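Local coordinates for protein putative short-chain dehydrogenase/reductase (Burkholderia xenovorans, PDB 5IZ4) that probably acts as an NAD(P)-dependent oxidoreductase of the short-chain dehydrogenase/reductase family, perhaps a 3-oxoacyl-[acyl-carrier-protein] reductase, and binds ADP, at residues Ala31-Gln36 and Ile241-Trp246; Ile99-Thr104 and Val156-Leu161; Arg196-Ala201 and Pro253-Gln258. One frame throughout, in Å; residues are numbered along the deposited sequence. Where two conformers were deposited one is given.

Contact 1: residues Ala31-Gln36 and Ile241-Trp246; sequences ALRFAQ and IAELAW
Arg33 carries the polar half of this helix-helix contact, held between Glu243 and Trp246. Its NE donates to Glu243 OE1 (2.8 Å) in a salt bridge bent at the hydrogen (135°); OE1 lies somewhat out of the guanidinium plane, and NE meets it from above the carboxylate plane. Water 1 bridges the pair, accepting from Arg33 NH2 at 3.0 Å and donating to Glu243 OE2 at 2.6 Å.

The guanidinium also makes a cation-pi contact over one face of the indole, with Arg33 CZ 3.9 Å from the centroid of the five-membered ring of Trp246. Arg33 CG, anti to the backbone N, lies against Trp246 CB, and the bend at chi2 turns CD and the guanidinium toward Glu243 and over the indole.

At the other end of the indole the benzo edge points into a face of the Phe34 ring in a T-shaped pair (planes at 85°), Trp246 CE3 lying 3.5 Å from Phe34 CE2. Trp39 adds further edge-to-face contacts to both rings.

At the base of the Arg33 side chain the helices come close, and Ala242 CB meets Arg33 CB at 4.0 Å. The axes of segments 31-36 and 241-246 approach to 9.0 Å and cross at -53°. Such packing of helix 238-250 against helix 25-36, which follows the glycine-rich nucleotide-binding loop, belongs to the Rossmann fold of short-chain dehydrogenases/reductases.

Contact 2: residues Ile99-Thr104 and Val156-Leu161; sequences INCAGT and VNVSSL. With ADP (adenosine-5'-diphosphate), chain B.
Ile99, at the start of 99-104, lies beside Val156, the two side chains pointing the same way, with Ile99 CD1 3.8 Å from Val156 CB. Helix 25-36 packs against this face through Thr30 and Phe34. Asn100 then makes the parallel strand pairing: its N donates to Val156 O (2.8 Å), and its O receives Val158 N at a longer 3.2 Å. On the opposite face of the sheet, Asn100 ND2 gives a hydrogen to Asn157 OD1 at 2.9 Å, nearly in line with the acceptor's C=O and within the donor's own amide plane. Both amides emerge beside their backbone N (chi1 -72° and -62°), which brings them side by side with planes 31° apart; Asn157 ND2 is taken up by Thr184. At Cys101 the strand has ended, and SG rests on Val158 CG2 (3.6 Å), next to Ile26.

Beyond it, Ala102 CB lies 3.5 Å from N3 of the ADP adenine, and Gly103 N donates to the ribose O4' of ADP at 3.3 Å. The run Asn100-Cys101-Ala102-Gly103 corresponds to the NNAG-type motif of classical short-chain dehydrogenases/reductases, placed where a central Rossmann strand opens into the cofactor site.

Contact 3: residues Arg196-Ala201 and Pro253-Gln258; sequences RVNALA and PAITGQ
This is a buried, largely polar contact between strand 195-202, next to the outermost strand 259-262 of the parallel Rossmann sheet, and the irregular chain that leads into that last strand. Residues 253-258 follow helix 238-250 and run beside strand 195-202 before strand 259-262 begins, so the contact closes the final beta-alpha-beta crossover of the fold.

Backbone bonds set the course of the loop. Gly257 N donates to Val197 O at 2.7 Å, and Ala199 N to Gln258 O at 2.8 Å. Between residues 256 and 258 the chain turns through Gly257, which has a positive phi of 72°. Thr256 fills a backbone role with its side chain: OG1 lies anti to its own N (chi1 -165°) and accepts from Val197 N at 3.1 Å, while its CB rests against Arg196 CB and CG.

Arg196 bends at chi3 so that its guanidinium sets one face over Pro253 CA and presents an edge to Ile255 O. The NH1 bond there is long, 3.3 Å, but straight, and lies in the carbonyl plane. NH1 also donates to Leu248 O and NE to Ser152 OG, which ties this buried charge to helix 238-250 near its end and to the residue just before strand 153-158. A second subunit packs on the loop through Arg234, Ala262 and Gly265, and bonds to the backbone of Ala254.

Asn198 uses both ends of its amide to hold the loop. OD1 takes Gln258 N at 3.0 Å in the carbonyl plane, on a lone pair. ND2 gives an almost straight bond (177°) to Ile255 O, also 3.0 Å, approaching from above that carbonyl's plane, whereas Arg196 NH1 reaches the same oxygen within the plane.

How the contacts relate
The three contacts belong to one Rossmann domain, with centres about 13 to 16 Å apart. Contacts 2 and 3 share the parallel sheet: strands 153-158 and 195-202 are neighbours, joined where Leu200 N and O probably bond to Asn157 O and Ser159 N. Contact 1 lies on one face of that sheet, its helices resting on both others: Phe34 and Ala245 touch Ile99, and Leu244 touches Leu200. Along the chain, contact 2 is nested within the loop closed by contact 1 and precedes contact 3, whose segments alternate with those of contact 1. Early and late helices thus meet over the sheet near the ADP site, while contacts 1 and 3 also reach a second subunit.

Contact 1: residues Ala31-Gln36 and Ile241-Trp246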
ATOM      1  N   ALA A  31       6.960 -23.859 -16.325  1.00 18.74           N
ATOM      2  CA  ALA A  31       6.537 -25.045 -17.057  1.00 17.67           C
ATOM      3  C   ALA A  31       7.078 -26.304 -16.389  1.00 20.29           C
ATOM      4  O   ALA A  31       6.347 -27.282 -16.194  1.00 20.24           O
ATOM      5  CB  ALA A  31       7.006 -24.960 -18.512  1.00 18.77           C
ATOM      6  N   LEU A  32       8.352 -26.283 -16.002  1.00 18.17           N
ATOM      7  CA  LEU A  32       8.954 -27.453 -15.375  1.00 18.94           C
ATOM      8  C   LEU A  32       8.273 -27.788 -14.051  1.00 20.31           C
ATOM      9  O   LEU A  32       7.985 -28.958 -13.770  1.00 21.17           O
ATOM     10  CB  LEU A  32      10.450 -27.220 -15.167  1.00 20.35           C
ATOM     11  CG  LEU A  32      11.239 -28.421 -14.633  1.00 24.64           C
ATOM     12  CD1 LEU A  32      11.015 -29.656 -15.503  1.00 22.29           C
ATOM     13  CD2 LEU A  32      12.724 -28.095 -14.536  1.00 29.38           C
ATOM     14  N   ARG A  33       7.994 -26.772 -13.232  1.00 19.81           N
ATOM     15  CA  ARG A  33       7.386 -27.024 -11.926  1.00 19.55           C
ATOM     16  C   ARG A  33       5.994 -27.627 -12.070  1.00 20.88           C
ATOM     17  O   ARG A  33       5.629 -28.546 -11.323  1.00 22.14           O
ATOM     18  CB  ARG A  33       7.322 -25.732 -11.111  1.00 18.98           C
ATOM     19  CG  ARG A  33       6.721 -25.933  -9.720  1.00 18.17           C
ATOM     20  CD  ARG A  33       7.566 -26.914  -8.932  1.00 22.63           C
ATOM     21  NE  ARG A  33       7.031 -27.234  -7.606  1.00 22.93           N
ATOM     22  CZ  ARG A  33       6.146 -28.201  -7.374  1.00 21.48           C
ATOM     23  NH1 ARG A  33       5.665 -28.920  -8.381  1.00 23.72           N
ATOM     24  NH2 ARG A  33       5.728 -28.443  -6.138  1.00 24.37           N
ATOM     25  N   PHE A  34       5.196 -27.121 -13.016  1.00 20.27           N
ATOM     26  CA  PHE A  34       3.892 -27.733 -13.247  1.00 20.65           C
ATOM     27  C   PHE A  34       4.046 -29.145 -13.803  1.00 18.64           C
ATOM     28  O   PHE A  34       3.287 -30.048 -13.431  1.00 20.95           O
ATOM     29  CB  PHE A  34       3.038 -26.849 -14.167  1.00 16.92           C
ATOM     30  CG  PHE A  34       2.293 -25.756 -13.426  1.00 17.50           C
ATOM     31  CD1 PHE A  34       2.933 -24.588 -13.058  1.00 19.39           C
ATOM     32  CD2 PHE A  34       0.957 -25.914 -13.082  1.00 18.93           C
ATOM     33  CE1 PHE A  34       2.258 -23.595 -12.357  1.00 20.38           C
ATOM     34  CE2 PHE A  34       0.268 -24.924 -12.389  1.00 18.78           C
ATOM     35  CZ  PHE A  34       0.917 -23.760 -12.024  1.00 18.35           C
ATOM     36  N   ALA A  35       5.052 -29.368 -14.660  1.00 21.51           N
ATOM     37  CA  ALA A  35       5.314 -30.721 -15.147  1.00 20.21           C
ATOM     38  C   ALA A  35       5.648 -31.669 -13.998  1.00 23.73           C
ATOM     39  O   ALA A  35       5.194 -32.821 -13.975  1.00 22.82           O
ATOM     40  CB  ALA A  35       6.448 -30.693 -16.174  1.00 20.83           C
ATOM     41  N   GLN A  36       6.443 -31.202 -13.033  1.00 19.44           N
ATOM     42  CA  GLN A  36       6.787 -32.020 -11.877  0.67 24.56           C
ATOM     43  C   GLN A  36       5.570 -32.347 -11.023  1.00 27.19           C
ATOM     44  O   GLN A  36       5.570 -33.361 -10.315  1.00 26.23           O
ATOM     45  CB  GLN A  36       7.860 -31.296 -11.058  0.67 20.43           C
ATOM     46  CG  GLN A  36       9.221 -31.344 -11.748  0.67 27.55           C
ATOM     47  CD  GLN A  36      10.213 -30.321 -11.232  0.67 28.76           C
ATOM     48  OE1 GLN A  36       9.843 -29.329 -10.599  0.67 20.40           O
ATOM     49  NE2 GLN A  36      11.494 -30.555 -11.516  0.67 32.98           N
ATOM     50  N   ILE A 241      10.415 -18.457  -8.283  1.00 20.49           N
ATOM     51  CA  ILE A 241       9.231 -17.762  -8.767  1.00 17.38           C
ATOM     52  C   ILE A 241       8.222 -18.771  -9.296  1.00 19.34           C
ATOM     53  O   ILE A 241       7.006 -18.599  -9.135  1.00 19.31           O
ATOM     54  CB  ILE A 241       9.619 -16.724  -9.839  1.00 19.69           C
ATOM     55  CG1 ILE A 241      10.774 -15.854  -9.335  1.00 20.57           C
ATOM     56  CG2 ILE A 241       8.405 -15.851 -10.185  1.00 18.53           C
ATOM     57  CD1 ILE A 241      10.491 -15.135  -8.001  1.00 21.51           C
ATOM     58  N   ALA A 242       8.716 -19.842  -9.934  1.00 20.84           N
ATOM     59  CA  ALA A 242       7.862 -20.955 -10.340  1.00 20.25           C
ATOM     60  C   ALA A 242       7.162 -21.583  -9.140  1.00 20.91           C
ATOM     61  O   ALA A 242       5.973 -21.910  -9.214  1.00 18.63           O
ATOM     62  CB  ALA A 242       8.690 -22.007 -11.080  1.00 19.36           C
ATOM     63  N   GLU A 243       7.884 -21.770  -8.028  1.00 19.67           N
ATOM     64  CA  GLU A 243       7.251 -22.323  -6.827  1.00 16.14           C
ATOM     65  C   GLU A 243       6.097 -21.448  -6.366  1.00 19.11           C
ATOM     66  O   GLU A 243       5.044 -21.953  -5.962  1.00 20.69           O
ATOM     67  CB  GLU A 243       8.260 -22.470  -5.677  1.00 20.72           C
ATOM     68  CG  GLU A 243       9.219 -23.645  -5.755  1.00 30.93           C
ATOM     69  CD  GLU A 243       8.546 -25.018  -5.672  1.00 24.43           C
ATOM     70  OE1 GLU A 243       9.131 -25.970  -6.218  1.00 36.25           O
ATOM     71  OE2 GLU A 243       7.464 -25.151  -5.060  1.00 31.06           O
ATOM     72  N   LEU A 244       6.290 -20.128  -6.393  1.00 16.49           N
ATOM     73  CA  LEU A 244       5.228 -19.215  -5.996  1.00 15.40           C
ATOM     74  C   LEU A 244       4.042 -19.297  -6.956  1.00 20.89           C
ATOM     75  O   LEU A 244       2.884 -19.296  -6.522  1.00 19.43           O
ATOM     76  CB  LEU A 244       5.795 -17.797  -5.917  1.00 19.49           C
ATOM     77  CG  LEU A 244       4.971 -16.611  -5.419  1.00 28.16           C
ATOM     78  CD1 LEU A 244       4.432 -16.833  -4.014  1.00 24.01           C
ATOM     79  CD2 LEU A 244       5.839 -15.360  -5.459  1.00 27.71           C
ATOM     80  N   ALA A 245       4.300 -19.383  -8.264  1.00 18.21           N
ATOM     81  CA  ALA A 245       3.193 -19.512  -9.205  1.00 16.28           C
ATOM     82  C   ALA A 245       2.435 -20.811  -8.973  1.00 19.97           C
ATOM     83  O   ALA A 245       1.197 -20.839  -9.035  1.00 17.49           O
ATOM     84  CB  ALA A 245       3.706 -19.448 -10.648  1.00 16.58           C
ATOM     85  N   TRP A 246       3.166 -21.899  -8.728  1.00 18.61           N
ATOM     86  CA  TRP A 246       2.529 -23.180  -8.429  1.00 20.97           C
ATOM     87  C   TRP A 246       1.733 -23.111  -7.129  1.00 24.59           C
ATOM     88  O   TRP A 246       0.590 -23.586  -7.070  1.00 18.21           O
ATOM     89  CB  TRP A 246       3.577 -24.295  -8.358  1.00 20.12           C
ATOM     90  CG  TRP A 246       3.043 -25.544  -7.704  1.00 22.81           C
ATOM     91  CD1 TRP A 246       3.340 -26.017  -6.451  1.00 22.60           C
ATOM     92  CD2 TRP A 246       2.076 -26.447  -8.252  1.00 24.86           C
ATOM     93  NE1 TRP A 246       2.630 -27.168  -6.200  1.00 27.15           N
ATOM     94  CE2 TRP A 246       1.842 -27.448  -7.288  1.00 25.98           C
ATOM     95  CE3 TRP A 246       1.382 -26.503  -9.461  1.00 20.76           C
ATOM     96  CZ2 TRP A 246       0.954 -28.497  -7.503  1.00 30.92           C
ATOM     97  CZ3 TRP A 246       0.496 -27.544  -9.672  1.00 26.36           C
ATOM     98  CH2 TRP A 246       0.284 -28.526  -8.696  1.00 29.24           C
TER
HETATM   99  O   HOH W   1       6.905 -27.242  -3.646  1.00 34.12           O

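Contact 2: residues Ile99-Thr104 and Val156-Leu161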
ATOM      1  N   ILE A  99      -0.169 -18.837 -16.826  1.00 16.47           N
ATOM      2  CA  ILE A  99       0.933 -18.092 -16.218  1.00 15.63           C
ATOM      3  C   ILE A  99       1.493 -17.164 -17.295  1.00 19.63           C
ATOM      4  O   ILE A  99       2.146 -17.615 -18.247  1.00 17.37           O
ATOM      5  CB  ILE A  99       2.022 -19.018 -15.661  1.00 16.96           C
ATOM      6  CG1 ILE A  99       1.422 -20.287 -15.033  1.00 18.02           C
ATOM      7  CG2 ILE A  99       2.872 -18.267 -14.629  1.00 18.38           C
ATOM      8  CD1 ILE A  99       0.608 -20.057 -13.758  1.00 16.94           C
ATOM      9  N   ASN A 100       1.241 -15.864 -17.153  1.00 17.61           N
ATOM     10  CA  ASN A 100       1.653 -14.867 -18.143  1.00 18.22           C
ATOM     11  C   ASN A 100       3.082 -14.425 -17.848  1.00 19.85           C
ATOM     12  O   ASN A 100       3.312 -13.479 -17.097  1.00 18.09           O
ATOM     13  CB  ASN A 100       0.700 -13.674 -18.125  1.00 15.89           C
ATOM     14  CG  ASN A 100      -0.659 -14.005 -18.711  1.00 18.98           C
ATOM     15  OD1 ASN A 100      -0.758 -14.412 -19.863  1.00 18.00           O
ATOM     16  ND2 ASN A 100      -1.716 -13.853 -17.907  1.00 14.35           N
ATOM     17  N   CYS A 101       4.058 -15.094 -18.472  1.00 17.85           N
ATOM     18  CA  CYS A 101       5.463 -14.742 -18.296  1.00 19.17           C
ATOM     19  C   CYS A 101       6.069 -14.048 -19.508  1.00 21.26           C
ATOM     20  O   CYS A 101       7.220 -13.609 -19.433  1.00 20.15           O
ATOM     21  CB  CYS A 101       6.308 -15.978 -17.966  1.00 17.62           C
ATOM     22  SG  CYS A 101       5.630 -16.993 -16.628  1.00 20.15           S
ATOM     23  N   ALA A 102       5.338 -13.942 -20.611  1.00 16.44           N
ATOM     24  CA  ALA A 102       5.858 -13.222 -21.764  1.00 19.27           C
ATOM     25  C   ALA A 102       6.081 -11.762 -21.390  1.00 21.86           C
ATOM     26  O   ALA A 102       5.225 -11.136 -20.756  1.00 21.61           O
ATOM     27  CB  ALA A 102       4.883 -13.332 -22.934  1.00 17.87           C
ATOM     28  N   GLY A 103       7.239 -11.228 -21.759  1.00 20.27           N
ATOM     29  CA  GLY A 103       7.509  -9.832 -21.457  1.00 21.41           C
ATOM     30  C   GLY A 103       8.752  -9.359 -22.170  1.00 20.10           C
ATOM     31  O   GLY A 103       9.511 -10.150 -22.737  1.00 26.16           O
ATOM     32  N   THR A 104       8.949  -8.044 -22.146  1.00 21.41           N
ATOM     33  CA  THR A 104      10.124  -7.476 -22.783  1.00 21.77           C
ATOM     34  C   THR A 104      10.534  -6.209 -22.053  1.00 26.10           C
ATOM     35  O   THR A 104       9.761  -5.625 -21.290  1.00 24.05           O
ATOM     36  CB  THR A 104       9.885  -7.178 -24.270  1.00 23.71           C
ATOM     37  OG1 THR A 104      11.138  -6.901 -24.904  1.00 22.81           O
ATOM     38  CG2 THR A 104       8.984  -5.965 -24.424  1.00 26.71           C
ATOM     39  N   VAL A 156      -1.870 -16.261 -13.162  1.00 17.41           N
ATOM     40  CA  VAL A 156      -0.723 -15.681 -12.464  1.00 15.67           C
ATOM     41  C   VAL A 156       0.013 -14.771 -13.438  1.00 15.77           C
ATOM     42  O   VAL A 156       0.487 -15.227 -14.489  1.00 17.02           O
ATOM     43  CB  VAL A 156       0.221 -16.759 -11.906  1.00 15.20           C
ATOM     44  CG1 VAL A 156       1.468 -16.121 -11.268  1.00 16.96           C
ATOM     45  CG2 VAL A 156      -0.507 -17.661 -10.904  1.00 18.08           C
ATOM     46  N   ASN A 157       0.110 -13.492 -13.090  1.00 17.20           N
ATOM     47  CA  ASN A 157       0.775 -12.490 -13.915  1.00 16.35           C
ATOM     48  C   ASN A 157       2.156 -12.212 -13.344  1.00 18.17           C
ATOM     49  O   ASN A 157       2.280 -11.882 -12.165  1.00 17.06           O
ATOM     50  CB  ASN A 157      -0.043 -11.194 -13.950  1.00 16.89           C
ATOM     51  CG  ASN A 157      -1.407 -11.392 -14.564  1.00 18.87           C
ATOM     52  OD1 ASN A 157      -1.578 -12.221 -15.459  1.00 16.97           O
ATOM     53  ND2 ASN A 157      -2.394 -10.637 -14.084  1.00 18.34           N
ATOM     54  N   VAL A 158       3.191 -12.324 -14.165  1.00 15.45           N
ATOM     55  CA  VAL A 158       4.538 -12.029 -13.687  1.00 16.52           C
ATOM     56  C   VAL A 158       4.751 -10.533 -13.874  1.00 19.87           C
ATOM     57  O   VAL A 158       4.990 -10.052 -14.984  1.00 17.68           O
ATOM     58  CB  VAL A 158       5.610 -12.850 -14.400  1.00 20.28           C
ATOM     59  CG1 VAL A 158       6.989 -12.479 -13.824  1.00 22.53           C
ATOM     60  CG2 VAL A 158       5.336 -14.317 -14.215  1.00 20.24           C
ATOM     61  N   SER A 159       4.644  -9.794 -12.777  1.00 16.22           N
ATOM     62  CA  SER A 159       4.929  -8.369 -12.812  1.00 14.22           C
ATOM     63  C   SER A 159       6.381  -8.163 -12.384  1.00 17.08           C
ATOM     64  O   SER A 159       7.253  -8.952 -12.766  1.00 20.24           O
ATOM     65  CB  SER A 159       3.931  -7.629 -11.918  1.00 15.57           C
ATOM     66  OG  SER A 159       4.092  -6.230 -12.008  1.00 19.31           O
ATOM     67  N   SER A 160       6.660  -7.138 -11.578  1.00 15.90           N
ATOM     68  CA  SER A 160       8.035  -6.850 -11.172  1.00 18.20           C
ATOM     69  C   SER A 160       8.014  -5.905  -9.984  1.00 14.61           C
ATOM     70  O   SER A 160       7.110  -5.073  -9.858  1.00 16.84           O
ATOM     71  CB  SER A 160       8.847  -6.209 -12.316  1.00 16.81           C
ATOM     72  OG  SER A 160      10.142  -5.800 -11.878  1.00 19.87           O
ATOM     73  N   LEU A 161       9.033  -6.036  -9.125  1.00 16.00           N
ATOM     74  CA  LEU A 161       9.311  -4.996  -8.135  1.00 14.89           C
ATOM     75  C   LEU A 161       9.264  -3.606  -8.766  1.00 16.37           C
ATOM     76  O   LEU A 161       8.816  -2.640  -8.134  1.00 18.72           O
ATOM     77  CB  LEU A 161      10.678  -5.247  -7.501  1.00 18.46           C
ATOM     78  CG  LEU A 161      11.189  -4.190  -6.530  1.00 22.74           C
ATOM     79  CD1 LEU A 161      10.217  -4.036  -5.384  1.00 20.87           C
ATOM     80  CD2 LEU A 161      12.577  -4.570  -6.018  1.00 25.02           C
TER
HETATM   81  PB  ADP B 300      12.231 -13.562 -17.032  1.00 75.41           P
HETATM   82  O1B ADP B 300      10.859 -13.005 -17.560  1.00 78.40           O
HETATM   83  O2B ADP B 300      12.339 -15.107 -16.879  1.00 71.57           O
HETATM   84  O3B ADP B 300      12.944 -12.740 -15.912  1.00 84.00           O
HETATM   85  PA  ADP B 300      12.979 -13.791 -19.973  1.00 60.68           P
HETATM   86  O1A ADP B 300      13.289 -12.603 -21.049  1.00 54.81           O
HETATM   87  O2A ADP B 300      13.783 -15.083 -20.319  1.00 64.01           O
HETATM   88  O3A ADP B 300      13.166 -13.146 -18.537  1.00 75.39           O
HETATM   89  O5' ADP B 300      11.378 -14.006 -20.335  1.00 56.09           O
HETATM   90  C5' ADP B 300      10.703 -13.223 -21.333  1.00 32.72           C
HETATM   91  C4' ADP B 300      10.125 -14.249 -22.310  1.00 31.35           C
HETATM   92  O4' ADP B 300       9.013 -13.649 -23.086  1.00 23.89           O
HETATM   93  C3' ADP B 300      11.142 -14.763 -23.361  1.00 28.52           C
HETATM   94  O3' ADP B 300      10.917 -16.104 -23.691  1.00 36.78           O
HETATM   95  C2' ADP B 300      10.764 -13.859 -24.567  1.00 31.17           C
HETATM   96  O2' ADP B 300      11.217 -14.539 -25.739  1.00 38.43           O
HETATM   97  C1' ADP B 300       9.251 -13.865 -24.463  1.00 22.00           C
HETATM   98  N9  ADP B 300       8.648 -12.776 -25.259  1.00 22.36           N
HETATM   99  C8  ADP B 300       9.144 -11.492 -25.534  1.00 21.72           C
HETATM  100  N7  ADP B 300       8.309 -10.823 -26.293  1.00 21.69           N
HETATM  101  C5  ADP B 300       7.245 -11.672 -26.530  1.00 22.64           C
HETATM  102  C6  ADP B 300       6.078 -11.523 -27.257  1.00 18.53           C
HETATM  103  N6  ADP B 300       5.821 -10.362 -27.908  1.00 22.84           N
HETATM  104  N1  ADP B 300       5.211 -12.540 -27.309  1.00 18.56           N
HETATM  105  C2  ADP B 300       5.502 -13.682 -26.662  1.00 18.47           C
HETATM  106  N3  ADP B 300       6.591 -13.908 -25.952  1.00 23.66           N
HETATM  107  C4  ADP B 300       7.451 -12.882 -25.895  1.00 23.10           C

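Contact 3: residues Arg196-Ala201 and Pro253-Gln258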
ATOM      1  N   ARG A 196      -9.289 -17.009 -10.068  1.00 16.95           N
ATOM      2  CA  ARG A 196      -8.480 -16.127  -9.240  1.00 18.37           C
ATOM      3  C   ARG A 196      -7.362 -15.537 -10.085  1.00 16.61           C
ATOM      4  O   ARG A 196      -6.822 -16.211 -10.963  1.00 17.66           O
ATOM      5  CB  ARG A 196      -7.893 -16.883  -8.049  1.00 15.63           C
ATOM      6  CG  ARG A 196      -8.958 -17.407  -7.090  1.00 16.56           C
ATOM      7  CD  ARG A 196      -8.334 -18.238  -5.970  1.00 16.21           C
ATOM      8  NE  ARG A 196      -7.785 -19.490  -6.481  1.00 16.72           N
ATOM      9  CZ  ARG A 196      -6.485 -19.725  -6.640  1.00 23.12           C
ATOM     10  NH1 ARG A 196      -5.596 -18.786  -6.339  1.00 25.23           N
ATOM     11  NH2 ARG A 196      -6.084 -20.891  -7.114  1.00 29.34           N
ATOM     12  N   VAL A 197      -7.034 -14.270  -9.840  1.00 14.41           N
ATOM     13  CA  VAL A 197      -6.010 -13.577 -10.619  1.00 15.99           C
ATOM     14  C   VAL A 197      -5.061 -12.896  -9.647  1.00 17.29           C
ATOM     15  O   VAL A 197      -5.495 -12.081  -8.819  1.00 15.72           O
ATOM     16  CB  VAL A 197      -6.606 -12.547 -11.594  1.00 18.83           C
ATOM     17  CG1 VAL A 197      -5.505 -12.005 -12.543  1.00 16.36           C
ATOM     18  CG2 VAL A 197      -7.758 -13.153 -12.408  1.00 19.73           C
ATOM     19  N   ASN A 198      -3.769 -13.204  -9.765  1.00 16.21           N
ATOM     20  CA  ASN A 198      -2.755 -12.645  -8.882  1.00 16.64           C
ATOM     21  C   ASN A 198      -1.535 -12.272  -9.708  1.00 15.06           C
ATOM     22  O   ASN A 198      -1.356 -12.738 -10.836  1.00 16.21           O
ATOM     23  CB  ASN A 198      -2.360 -13.634  -7.779  1.00 13.48           C
ATOM     24  CG  ASN A 198      -3.504 -13.920  -6.820  1.00 18.85           C
ATOM     25  OD1 ASN A 198      -3.891 -13.059  -6.021  1.00 16.66           O
ATOM     26  ND2 ASN A 198      -4.047 -15.136  -6.888  1.00 14.46           N
ATOM     27  N   ALA A 199      -0.696 -11.406  -9.143  1.00 15.06           N
ATOM     28  CA  ALA A 199       0.548 -11.022  -9.792  1.00 13.81           C
ATOM     29  C   ALA A 199       1.714 -11.353  -8.875  1.00 20.77           C
ATOM     30  O   ALA A 199       1.560 -11.415  -7.648  1.00 19.05           O
ATOM     31  CB  ALA A 199       0.580  -9.523 -10.161  1.00 15.74           C
ATOM     32  N   LEU A 200       2.876 -11.591  -9.486  1.00 17.15           N
ATOM     33  CA  LEU A 200       4.120 -11.801  -8.750  1.00 20.58           C
ATOM     34  C   LEU A 200       5.058 -10.637  -9.035  1.00 19.72           C
ATOM     35  O   LEU A 200       5.143 -10.175 -10.171  1.00 18.29           O
ATOM     36  CB  LEU A 200       4.803 -13.111  -9.160  1.00 22.83           C
ATOM     37  CG  LEU A 200       3.938 -14.364  -9.155  1.00 27.66           C
ATOM     38  CD1 LEU A 200       4.760 -15.622  -9.410  1.00 23.33           C
ATOM     39  CD2 LEU A 200       3.252 -14.444  -7.837  1.00 24.63           C
ATOM     40  N   ALA A 201       5.780 -10.165  -8.011  1.00 16.96           N
ATOM     41  CA  ALA A 201       6.696  -9.038  -8.186  1.00 14.63           C
ATOM     42  C   ALA A 201       8.089  -9.481  -7.755  1.00 21.12           C
ATOM     43  O   ALA A 201       8.516  -9.215  -6.620  1.00 15.51           O
ATOM     44  CB  ALA A 201       6.235  -7.805  -7.408  1.00 20.16           C
ATOM     45  N   PRO A 253      -6.787 -21.149  -2.386  1.00 19.21           N
ATOM     46  CA  PRO A 253      -8.150 -20.854  -2.865  1.00 18.61           C
ATOM     47  C   PRO A 253      -8.721 -19.539  -2.355  1.00 19.38           C
ATOM     48  O   PRO A 253      -9.747 -19.095  -2.884  1.00 16.97           O
ATOM     49  CB  PRO A 253      -8.969 -22.043  -2.355  1.00 22.71           C
ATOM     50  CG  PRO A 253      -8.218 -22.519  -1.141  1.00 19.76           C
ATOM     51  CD  PRO A 253      -6.761 -22.323  -1.491  1.00 19.03           C
ATOM     52  N   ALA A 254      -8.115 -18.905  -1.348  1.00 19.64           N
ATOM     53  CA  ALA A 254      -8.625 -17.635  -0.857  1.00 15.31           C
ATOM     54  C   ALA A 254      -7.884 -16.432  -1.415  1.00 16.24           C
ATOM     55  O   ALA A 254      -8.265 -15.303  -1.106  1.00 19.24           O
ATOM     56  CB  ALA A 254      -8.565 -17.585   0.678  1.00 16.98           C
ATOM     57  N   ILE A 255      -6.839 -16.629  -2.215  1.00 15.14           N
ATOM     58  CA  ILE A 255      -5.958 -15.532  -2.600  1.00 13.75           C
ATOM     59  C   ILE A 255      -6.323 -15.083  -4.009  1.00 14.28           C
ATOM     60  O   ILE A 255      -6.224 -15.858  -4.969  1.00 17.10           O
ATOM     61  CB  ILE A 255      -4.477 -15.931  -2.500  1.00 15.16           C
ATOM     62  CG1 ILE A 255      -4.121 -16.259  -1.046  1.00 18.33           C
ATOM     63  CG2 ILE A 255      -3.586 -14.802  -2.984  1.00 13.76           C
ATOM     64  CD1 ILE A 255      -2.640 -16.501  -0.825  1.00 18.94           C
ATOM     65  N   THR A 256      -6.742 -13.826  -4.136  1.00 14.73           N
ATOM     66  CA  THR A 256      -7.015 -13.244  -5.444  1.00 15.08           C
ATOM     67  C   THR A 256      -6.811 -11.742  -5.340  1.00 14.05           C
ATOM     68  O   THR A 256      -7.005 -11.152  -4.274  1.00 17.66           O
ATOM     69  CB  THR A 256      -8.436 -13.569  -5.949  1.00 15.67           C
ATOM     70  OG1 THR A 256      -8.519 -13.271  -7.347  1.00 15.16           O
ATOM     71  CG2 THR A 256      -9.487 -12.729  -5.237  1.00 18.06           C
ATOM     72  N   GLY A 257      -6.402 -11.131  -6.451  1.00 15.59           N
ATOM     73  CA  GLY A 257      -6.199  -9.691  -6.462  1.00 16.64           C
ATOM     74  C   GLY A 257      -4.989  -9.216  -5.686  1.00 15.95           C
ATOM     75  O   GLY A 257      -4.945  -8.052  -5.271  1.00 16.55           O
ATOM     76  N   GLN A 258      -4.000 -10.082  -5.487  1.00 15.66           N
ATOM     77  CA  GLN A 258      -2.806  -9.741  -4.732  1.00 15.40           C
ATOM     78  C   GLN A 258      -1.602  -9.599  -5.654  1.00 20.47           C
ATOM     79  O   GLN A 258      -1.534 -10.214  -6.725  1.00 17.42           O
ATOM     80  CB  GLN A 258      -2.510 -10.801  -3.673  1.00 13.83           C
ATOM     81  CG  GLN A 258      -3.622 -10.992  -2.645  1.00 19.02           C
ATOM     82  CD  GLN A 258      -4.074  -9.684  -2.020  1.00 17.98           C
ATOM     83  OE1 GLN A 258      -3.266  -8.915  -1.489  1.00 20.12           O
ATOM     84  NE2 GLN A 258      -5.374  -9.419  -2.087  1.00 18.24           N
TER